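Local coordinates for biotin binding protein A (Gallus gallus, PDB 2C1S), which binds biotin and related ligands, here biotin-D-sulfoxide, in a deep pocket of each subunit of an avidin-like tetramer, at residues N13-N18 with G118-T123; T79-Q84 with M97-R102. One frame throughout, in Å; residues are numbered along the deposited sequence.

Contact 1: N13-N18 with G118-T123. With BSO (biotin-D-sulfoxide), chain C.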
ATOM      1  N   ASN A  13     -16.502  -7.403   9.359  1.00 18.54           N
ATOM      2  CA  ASN A  13     -16.026  -7.215   7.997  1.00 18.01           C
ATOM      3  C   ASN A  13     -16.201  -8.486   7.193  1.00 18.99           C
ATOM      4  O   ASN A  13     -16.686  -9.514   7.719  1.00 18.59           O
ATOM      5  CB  ASN A  13     -14.573  -6.674   7.958  1.00 17.39           C
ATOM      6  CG  ASN A  13     -13.515  -7.670   8.406  1.00 18.67           C
ATOM      7  OD1 ASN A  13     -13.710  -8.884   8.388  1.00 18.37           O
ATOM      8  ND2 ASN A  13     -12.332  -7.130   8.800  1.00 17.50           N
ATOM      9  N   GLU A  14     -15.772  -8.435   5.927  1.00 19.24           N
ATOM     10  CA  GLU A  14     -16.012  -9.523   4.988  1.00 19.96           C
ATOM     11  C   GLU A  14     -15.185 -10.785   5.229  1.00 20.15           C
ATOM     12  O   GLU A  14     -15.453 -11.832   4.605  1.00 20.49           O
ATOM     13  CB  GLU A  14     -15.860  -9.023   3.553  1.00 19.19           C
ATOM     14  CG  GLU A  14     -14.423  -8.911   3.037  1.00 20.07           C
ATOM     15  CD  GLU A  14     -13.639  -7.728   3.596  1.00 20.00           C
ATOM     16  OE1 GLU A  14     -14.156  -6.956   4.421  1.00 18.59           O
ATOM     17  OE2 GLU A  14     -12.472  -7.568   3.187  1.00 22.30           O
ATOM     18  N   LEU A  15     -14.189 -10.702   6.117  1.00 19.69           N
ATOM     19  CA  LEU A  15     -13.370 -11.847   6.480  1.00 19.90           C
ATOM     20  C   LEU A  15     -13.978 -12.596   7.668  1.00 20.91           C
ATOM     21  O   LEU A  15     -13.510 -13.671   8.038  1.00 21.89           O
ATOM     22  CB  LEU A  15     -11.949 -11.404   6.857  1.00 19.31           C
ATOM     23  CG  LEU A  15     -11.131 -10.703   5.780  1.00 18.46           C
ATOM     24  CD1 LEU A  15      -9.693 -10.414   6.289  1.00 14.60           C
ATOM     25  CD2 LEU A  15     -11.106 -11.524   4.509  1.00 18.41           C
ATOM     26  N   GLY A  16     -15.013 -12.000   8.251  1.00 21.82           N
ATOM     27  CA  GLY A  16     -15.643 -12.527   9.455  1.00 22.33           C
ATOM     28  C   GLY A  16     -15.102 -11.952  10.744  1.00 22.30           C
ATOM     29  O   GLY A  16     -15.524 -12.354  11.832  1.00 22.45           O
ATOM     30  N   SER A  17     -14.178 -11.000  10.637  1.00 21.14           N
ATOM     31  CA  SER A  17     -13.676 -10.326  11.821  1.00 20.78           C
ATOM     32  C   SER A  17     -14.727  -9.414  12.465  1.00 20.72           C
ATOM     33  O   SER A  17     -15.512  -8.750  11.778  1.00 20.90           O
ATOM     34  CB  SER A  17     -12.416  -9.504  11.479  1.00 19.68           C
ATOM     35  OG  SER A  17     -11.448 -10.375  10.957  1.00 19.71           O
ATOM     36  N   ASN A  18     -14.719  -9.380  13.800  1.00 21.09           N
ATOM     37  CA  ASN A  18     -15.572  -8.485  14.560  1.00 22.09           C
ATOM     38  C   ASN A  18     -14.758  -7.448  15.298  1.00 21.98           C
ATOM     39  O   ASN A  18     -13.635  -7.725  15.712  1.00 21.59           O
ATOM     40  CB  ASN A  18     -16.446  -9.286  15.544  1.00 22.97           C
ATOM     41  CG  ASN A  18     -17.464 -10.121  14.836  1.00 25.83           C
ATOM     42  OD1 ASN A  18     -18.500  -9.625  14.419  1.00 32.41           O
ATOM     43  ND2 ASN A  18     -17.179 -11.395  14.683  1.00 31.01           N
ATOM     44  N   GLY A 118      -3.889  -4.122   2.594  1.00 13.11           N
ATOM     45  CA  GLY A 118      -5.150  -4.669   2.098  1.00 12.35           C
ATOM     46  C   GLY A 118      -6.294  -3.718   2.397  1.00 12.13           C
ATOM     47  O   GLY A 118      -6.087  -2.581   2.798  1.00 13.56           O
ATOM     48  N   THR A 119      -7.518  -4.191   2.178  1.00 13.82           N
ATOM     49  CA  THR A 119      -8.716  -3.382   2.402  1.00 14.28           C
ATOM     50  C   THR A 119      -9.769  -4.271   3.075  1.00 14.74           C
ATOM     51  O   THR A 119      -9.738  -5.481   2.920  1.00 15.17           O
ATOM     52  CB  THR A 119      -9.305  -2.831   1.047  1.00 14.66           C
ATOM     53  OG1 THR A 119      -9.660  -3.944   0.194  1.00 15.60           O
ATOM     54  CG2 THR A 119      -8.309  -1.888   0.322  1.00 14.15           C
ATOM     55  N   ASN A 120     -10.671  -3.650   3.806  1.00 14.43           N
ATOM     56  CA  ASN A 120     -11.783  -4.348   4.449  1.00 14.69           C
ATOM     57  C   ASN A 120     -12.992  -3.460   4.332  1.00 14.85           C
ATOM     58  O   ASN A 120     -12.868  -2.216   4.238  1.00 15.25           O
ATOM     59  CB  ASN A 120     -11.494  -4.638   5.929  1.00 13.91           C
ATOM     60  CG  ASN A 120     -10.541  -5.805   6.149  1.00 15.71           C
ATOM     61  OD1 ASN A 120      -9.633  -5.701   6.954  1.00 17.39           O
ATOM     62  ND2 ASN A 120     -10.746  -6.908   5.449  1.00 15.71           N
ATOM     63  N   VAL A 121     -14.174  -4.081   4.342  1.00 15.24           N
ATOM     64  CA  VAL A 121     -15.420  -3.315   4.484  1.00 16.31           C
ATOM     65  C   VAL A 121     -16.184  -3.847   5.700  1.00 15.72           C
ATOM     66  O   VAL A 121     -16.372  -5.050   5.804  1.00 15.62           O
ATOM     67  CB  VAL A 121     -16.329  -3.425   3.232  1.00 15.98           C
ATOM     68  CG1 VAL A 121     -17.509  -2.508   3.427  1.00 14.46           C
ATOM     69  CG2 VAL A 121     -15.559  -3.054   1.973  1.00 18.71           C
ATOM     70  N   PHE A 122     -16.554  -2.960   6.623  1.00 17.07           N
ATOM     71  CA  PHE A 122     -17.277  -3.350   7.837  1.00 18.19           C
ATOM     72  C   PHE A 122     -18.739  -2.917   7.738  1.00 18.79           C
ATOM     73  O   PHE A 122     -19.048  -1.857   7.191  1.00 20.45           O
ATOM     74  CB  PHE A 122     -16.676  -2.690   9.076  1.00 17.67           C
ATOM     75  CG  PHE A 122     -15.281  -3.182   9.446  1.00 18.59           C
ATOM     76  CD1 PHE A 122     -15.109  -4.126  10.467  1.00 19.15           C
ATOM     77  CD2 PHE A 122     -14.141  -2.666   8.790  1.00 19.17           C
ATOM     78  CE1 PHE A 122     -13.838  -4.559  10.833  1.00 18.92           C
ATOM     79  CE2 PHE A 122     -12.872  -3.087   9.150  1.00 17.90           C
ATOM     80  CZ  PHE A 122     -12.710  -4.030  10.167  1.00 18.73           C
ATOM     81  N   THR A 123     -19.613  -3.752   8.284  1.00 20.94           N
ATOM     82  CA  THR A 123     -21.031  -3.460   8.410  1.00 21.67           C
ATOM     83  C   THR A 123     -21.393  -3.617   9.885  1.00 21.99           C
ATOM     84  O   THR A 123     -20.800  -4.423  10.616  1.00 20.62           O
ATOM     85  CB  THR A 123     -21.887  -4.454   7.589  1.00 22.22           C
ATOM     86  OG1 THR A 123     -21.575  -5.788   7.990  1.00 24.35           O
ATOM     87  CG2 THR A 123     -21.578  -4.332   6.105  1.00 22.86           C
TER
HETATM   88  C11 BSO C1125      -1.161 -11.433  12.406  1.00 18.16           C
HETATM   89  O11 BSO C1125      -1.566 -12.490  11.868  1.00 21.03           O
HETATM   90  O12 BSO C1125       0.008 -11.016  12.328  1.00 17.81           O
HETATM   91  C10 BSO C1125      -2.135 -10.583  13.250  1.00 16.32           C
HETATM   92  C9  BSO C1125      -3.622 -10.622  12.826  1.00 16.64           C
HETATM   93  C8  BSO C1125      -3.796  -9.800  11.554  1.00 17.13           C
HETATM   94  C7  BSO C1125      -5.217 -10.005  10.991  1.00 16.97           C
HETATM   95  C2  BSO C1125      -5.366  -9.193   9.685  1.00 15.45           C
HETATM   96  S1  BSO C1125      -5.375  -7.406   9.906  1.00 18.39           S
HETATM   97  C6  BSO C1125      -5.973  -7.102   8.219  1.00 17.75           C
HETATM   98  C5  BSO C1125      -6.985  -8.233   7.947  1.00 18.18           C
HETATM   99  N1  BSO C1125      -8.320  -7.788   8.375  1.00 17.23           N
HETATM  100  C3  BSO C1125      -8.758  -8.541   9.391  1.00 17.27           C
HETATM  101  O3  BSO C1125      -9.874  -8.364   9.888  1.00 18.64           O
HETATM  102  N2  BSO C1125      -7.907  -9.509   9.757  1.00 16.55           N
HETATM  103  C4  BSO C1125      -6.692  -9.451   8.888  1.00 15.41           C
HETATM  104  O10 BSO C1125      -3.921  -7.020   9.951  1.00 21.82           O
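Asn13 and Glu14 meet Asn120, Val121 and Phe122 where the avidin-type beta barrel closes, the turn after strand 9-13 lying against strand 115-124. Residues 13 to 16 make a type I turn, and Asn13 OD1 adds an Asx turn: it accepts from Leu15 N at 2.9 Å and also from Ser17 N, the two donors arriving from opposite faces of the amide plane. The Glu14 carboxylate accepts the two firm hydrogen bonds across the contact, each donor above its plane. With its chain bent at chi2 (-75°), Glu14 brings OE1 to Val121 N at 2.9 Å, a nearly straight bond, and OE2 to Asn120 ND2, also at 2.9 Å. Apolar packing is a CH-pi contact: Asn13 CB sits over the centre of the Phe122 ring, 3.6 Å from its centroid, while Asn13 ND2 lies against Phe122 CZ, amide and ring planes 49° apart. The ligand is gripped from both segments. Ser17 OG and Asn13 ND2 both bond to its ureido oxygen O3, and Tyr34 OH is a further hydrogen-bond partner of the ligand. With an alanine here in place of Asn13, O3 would probably lose one of its donors, and Leu15 N and Ser17 N the acceptor they share. Held by Glu14 through ND2, the Asn120 amide turns OD1 to the ligand, where N1 donates to it at 2.8 Å and 171°.

Contact 2: T79-Q84 with M97-R102. With BSO (biotin-D-sulfoxide), chain C.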
ATOM      1  N   THR A  79      -1.217  -3.868  13.375  1.00 14.80           N
ATOM      2  CA  THR A  79      -1.987  -3.414  12.205  1.00 13.90           C
ATOM      3  C   THR A  79      -2.503  -2.017  12.435  1.00 13.37           C
ATOM      4  O   THR A  79      -2.943  -1.685  13.541  1.00 14.37           O
ATOM      5  CB  THR A  79      -3.188  -4.336  11.897  1.00 14.50           C
ATOM      6  OG1 THR A  79      -2.722  -5.641  11.617  1.00 16.69           O
ATOM      7  CG2 THR A  79      -3.999  -3.855  10.697  1.00 12.64           C
ATOM      8  N   VAL A  80      -2.495  -1.206  11.376  1.00 11.98           N
ATOM      9  CA  VAL A  80      -3.217   0.058  11.381  1.00 11.85           C
ATOM     10  C   VAL A  80      -4.311   0.035  10.309  1.00 11.76           C
ATOM     11  O   VAL A  80      -4.090  -0.465   9.191  1.00 11.94           O
ATOM     12  CB  VAL A  80      -2.290   1.309  11.257  1.00 12.12           C
ATOM     13  CG1 VAL A  80      -1.361   1.447  12.525  1.00 12.85           C
ATOM     14  CG2 VAL A  80      -1.468   1.283   9.928  1.00 13.26           C
ATOM     15  N   PHE A  81      -5.478   0.542  10.681  1.00 12.05           N
ATOM     16  CA  PHE A  81      -6.620   0.677   9.768  1.00 12.74           C
ATOM     17  C   PHE A  81      -6.954   2.145   9.603  1.00 12.48           C
ATOM     18  O   PHE A  81      -6.944   2.923  10.577  1.00 11.59           O
ATOM     19  CB  PHE A  81      -7.858  -0.005  10.363  1.00 13.48           C
ATOM     20  CG  PHE A  81      -7.804  -1.498  10.381  1.00 14.77           C
ATOM     21  CD1 PHE A  81      -8.453  -2.235   9.388  1.00 14.80           C
ATOM     22  CD2 PHE A  81      -7.156  -2.197  11.418  1.00 16.09           C
ATOM     23  CE1 PHE A  81      -8.428  -3.634   9.411  1.00 14.64           C
ATOM     24  CE2 PHE A  81      -7.129  -3.581  11.427  1.00 14.32           C
ATOM     25  CZ  PHE A  81      -7.769  -4.314  10.426  1.00 13.70           C
ATOM     26  N   VAL A  82      -7.292   2.548   8.392  1.00 12.93           N
ATOM     27  CA  VAL A  82      -7.741   3.922   8.199  1.00 13.29           C
ATOM     28  C   VAL A  82      -8.935   3.929   7.242  1.00 13.64           C
ATOM     29  O   VAL A  82      -8.963   3.149   6.298  1.00 14.44           O
ATOM     30  CB  VAL A  82      -6.583   4.843   7.746  1.00 13.15           C
ATOM     31  CG1 VAL A  82      -6.129   4.548   6.275  1.00 13.32           C
ATOM     32  CG2 VAL A  82      -6.951   6.290   7.972  1.00 13.36           C
ATOM     33  N   GLY A  83      -9.930   4.792   7.480  1.00 15.23           N
ATOM     34  CA  GLY A  83     -11.129   4.710   6.646  1.00 14.47           C
ATOM     35  C   GLY A  83     -12.148   5.829   6.827  1.00 15.48           C
ATOM     36  O   GLY A  83     -11.862   6.900   7.368  1.00 13.04           O
ATOM     37  N   GLN A  84     -13.355   5.539   6.358  1.00 15.05           N
ATOM     38  CA  GLN A  84     -14.456   6.482   6.393  1.00 15.69           C
ATOM     39  C   GLN A  84     -15.725   5.637   6.338  1.00 16.23           C
ATOM     40  O   GLN A  84     -15.778   4.614   5.657  1.00 14.67           O
ATOM     41  CB  GLN A  84     -14.395   7.416   5.188  1.00 15.55           C
ATOM     42  CG  GLN A  84     -15.417   8.598   5.164  1.00 16.19           C
ATOM     43  CD  GLN A  84     -15.273   9.490   3.924  1.00 17.62           C
ATOM     44  OE1 GLN A  84     -14.359   9.326   3.098  1.00 17.66           O
ATOM     45  NE2 GLN A  84     -16.187  10.455   3.785  1.00 17.99           N
ATOM     46  N   MET A  97     -12.328   0.630   4.714  1.00 14.12           N
ATOM     47  CA  MET A  97     -11.031   0.793   5.360  1.00 14.28           C
ATOM     48  C   MET A  97      -9.905   0.169   4.549  1.00 13.78           C
ATOM     49  O   MET A  97     -10.108  -0.810   3.796  1.00 13.35           O
ATOM     50  CB  MET A  97     -11.028   0.128   6.736  1.00 13.27           C
ATOM     51  CG  MET A  97     -12.139   0.656   7.694  1.00 13.70           C
ATOM     52  SD  MET A  97     -11.691   0.558   9.410  1.00 17.83           S
ATOM     53  CE  MET A  97     -10.713   2.048   9.486  1.00 16.91           C
ATOM     54  N   ALA A  98      -8.705   0.731   4.737  1.00 12.89           N
ATOM     55  CA  ALA A  98      -7.477   0.144   4.210  1.00 11.67           C
ATOM     56  C   ALA A  98      -6.587  -0.089   5.413  1.00 11.70           C
ATOM     57  O   ALA A  98      -6.696   0.587   6.438  1.00 12.07           O
ATOM     58  CB  ALA A  98      -6.766   1.084   3.202  1.00 11.94           C
ATOM     59  N   TRP A  99      -5.699  -1.051   5.287  1.00 11.35           N
ATOM     60  CA  TRP A  99      -4.890  -1.429   6.438  1.00 11.92           C
ATOM     61  C   TRP A  99      -3.467  -1.765   6.031  1.00 11.34           C
ATOM     62  O   TRP A  99      -3.206  -2.098   4.860  1.00 10.98           O
ATOM     63  CB  TRP A  99      -5.563  -2.600   7.212  1.00 11.65           C
ATOM     64  CG  TRP A  99      -5.855  -3.827   6.366  1.00 13.63           C
ATOM     65  CD1 TRP A  99      -7.078  -4.215   5.899  1.00 12.87           C
ATOM     66  CD2 TRP A  99      -4.928  -4.843   5.964  1.00 13.02           C
ATOM     67  NE1 TRP A  99      -6.964  -5.396   5.215  1.00 12.21           N
ATOM     68  CE2 TRP A  99      -5.658  -5.805   5.229  1.00 12.57           C
ATOM     69  CE3 TRP A  99      -3.543  -5.039   6.163  1.00 13.50           C
ATOM     70  CZ2 TRP A  99      -5.067  -6.934   4.671  1.00 10.50           C
ATOM     71  CZ3 TRP A  99      -2.950  -6.179   5.601  1.00 12.15           C
ATOM     72  CH2 TRP A  99      -3.704  -7.106   4.866  1.00 14.49           C
ATOM     73  N   LEU A 100      -2.561  -1.636   7.009  1.00 12.56           N
ATOM     74  CA  LEU A 100      -1.194  -2.126   6.895  1.00 12.46           C
ATOM     75  C   LEU A 100      -0.896  -3.010   8.090  1.00 13.26           C
ATOM     76  O   LEU A 100      -1.189  -2.627   9.222  1.00 11.70           O
ATOM     77  CB  LEU A 100      -0.187  -0.962   6.882  1.00 12.50           C
ATOM     78  CG  LEU A 100      -0.173   0.060   5.739  1.00 13.09           C
ATOM     79  CD1 LEU A 100       0.766   1.260   6.046  1.00 10.10           C
ATOM     80  CD2 LEU A 100       0.199  -0.613   4.414  1.00 10.59           C
ATOM     81  N   LEU A 101      -0.323  -4.178   7.812  1.00 13.02           N
ATOM     82  CA  LEU A 101       0.047  -5.141   8.857  1.00 14.77           C
ATOM     83  C   LEU A 101       1.559  -5.218   8.844  1.00 13.90           C
ATOM     84  O   LEU A 101       2.165  -5.597   7.818  1.00 13.81           O
ATOM     85  CB  LEU A 101      -0.584  -6.482   8.583  1.00 14.33           C
ATOM     86  CG  LEU A 101      -0.106  -7.713   9.398  1.00 16.65           C
ATOM     87  CD1 LEU A 101      -0.374  -7.567  10.871  1.00 16.39           C
ATOM     88  CD2 LEU A 101      -0.741  -9.005   8.862  1.00 16.68           C
ATOM     89  N   ARG A 102       2.139  -4.803   9.965  1.00 14.66           N
ATOM     90  CA  ARG A 102       3.613  -4.713  10.106  1.00 15.48           C
ATOM     91  C   ARG A 102       4.097  -5.895  10.954  1.00 16.73           C
ATOM     92  O   ARG A 102       3.742  -5.992  12.135  1.00 15.45           O
ATOM     93  CB  ARG A 102       3.994  -3.435  10.822  1.00 15.77           C
ATOM     94  CG  ARG A 102       5.515  -3.207  10.950  1.00 17.28           C
ATOM     95  CD  ARG A 102       5.932  -2.571   9.703  1.00 23.54           C
ATOM     96  NE  ARG A 102       7.359  -2.312   9.541  1.00 27.41           N
ATOM     97  CZ  ARG A 102       7.803  -1.283   8.823  1.00 25.74           C
ATOM     98  NH1 ARG A 102       9.098  -1.108   8.660  1.00 25.19           N
ATOM     99  NH2 ARG A 102       6.931  -0.423   8.274  1.00 24.12           N
TER
HETATM  100  C11 BSO C1125      -1.161 -11.433  12.406  1.00 18.16           C
HETATM  101  O11 BSO C1125      -1.566 -12.490  11.868  1.00 21.03           O
HETATM  102  O12 BSO C1125       0.008 -11.016  12.328  1.00 17.81           O
HETATM  103  C10 BSO C1125      -2.135 -10.583  13.250  1.00 16.32           C
HETATM  104  C9  BSO C1125      -3.622 -10.622  12.826  1.00 16.64           C
HETATM  105  C8  BSO C1125      -3.796  -9.800  11.554  1.00 17.13           C
HETATM  106  C7  BSO C1125      -5.217 -10.005  10.991  1.00 16.97           C
HETATM  107  C2  BSO C1125      -5.366  -9.193   9.685  1.00 15.45           C
HETATM  108  S1  BSO C1125      -5.375  -7.406   9.906  1.00 18.39           S
HETATM  109  C6  BSO C1125      -5.973  -7.102   8.219  1.00 17.75           C
HETATM  110  C5  BSO C1125      -6.985  -8.233   7.947  1.00 18.18           C
HETATM  111  N1  BSO C1125      -8.320  -7.788   8.375  1.00 17.23           N
HETATM  112  C3  BSO C1125      -8.758  -8.541   9.391  1.00 17.27           C
HETATM  113  O3  BSO C1125      -9.874  -8.364   9.888  1.00 18.64           O
HETATM  114  N2  BSO C1125      -7.907  -9.509   9.757  1.00 16.55           N
HETATM  115  C4  BSO C1125      -6.692  -9.451   8.888  1.00 15.41           C
HETATM  116  O10 BSO C1125      -3.921  -7.020   9.951  1.00 21.82           O
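Phe81 and Trp99 stand side by side and point the same way, with Trp99 CB over one face of the Phe81 ring, offset toward the rim and 3.9 Å from its centroid. The two ring systems themselves meet obliquely, their planes 53° apart. On the other flank of Phe81, Met97 folds back at chi3 (81°), which brings CE to 3.6 Å from Phe81 CB and close to the backbone of Val82 and Gly83; its SD makes an oblique Met-aromatic contact with the Phe81 ring. At Gly83 a side chain would run into Met97 CG.

Trp99 offers an indole face to the bound ligand: C6 of the sulfoxide-bearing ring lies over the centre of the indole and 3.3 Å from Trp99 CE2. Phe81 CZ comes near the ligand sulfur S1, and Trp112 of the second subunit packs on Trp99, consistent with the avidin family, where a tryptophan from a neighbouring subunit helps close the pocket.

These residues belong to a beta hairpin of the eight-stranded antiparallel avidin barrel, strands 78-87 and 93-102, whose paired segments run antiparallel. Phe81 with Trp99 is a non-hydrogen-bonded pair; Val80 with Leu100 and Val82 with Ala98 are hydrogen-bonded pairs on the reverse face. Four backbone bonds tie them, among them Val82 N to Ala98 O at 2.8 Å. On that reverse face Val80 CG2 touches Leu100 CB, and Val80 also packs on Val80 of the fourth subunit.

Toward the ligand's sulfoxide, Leu101 CD1 presses on Thr79 OG1 at 3.1 Å. With OG1 set beside the backbone N (chi1 -61°), Thr79 OG1 donates to ligand O10; the 2.5 Å separation is unusually short and its exact length doubtful. Trp72 NE1 is a second partner of this hydroxyl.

Contacts 1 and 2 lie with their centres about 11 Å apart in one closed antiparallel barrel. Along the chain, segment 13-18 comes first, then 79-84 and 97-102, and finally 118-123, so contact 2 falls between the two halves of contact 1. Strands 93-102 and 115-124 are neighbours in the sheet and join the two directly: Asn120 N probably bonds to Met97 O and Trp99 N to Gly118 O, and Asn120 OD1 packs against Trp99 CD1. Both contacts reach the same biotin-D-sulfoxide, contact 1 at the ureido group and contact 2 around the sulfur-bearing ring, so distant parts of the sequence together form one binding pocket.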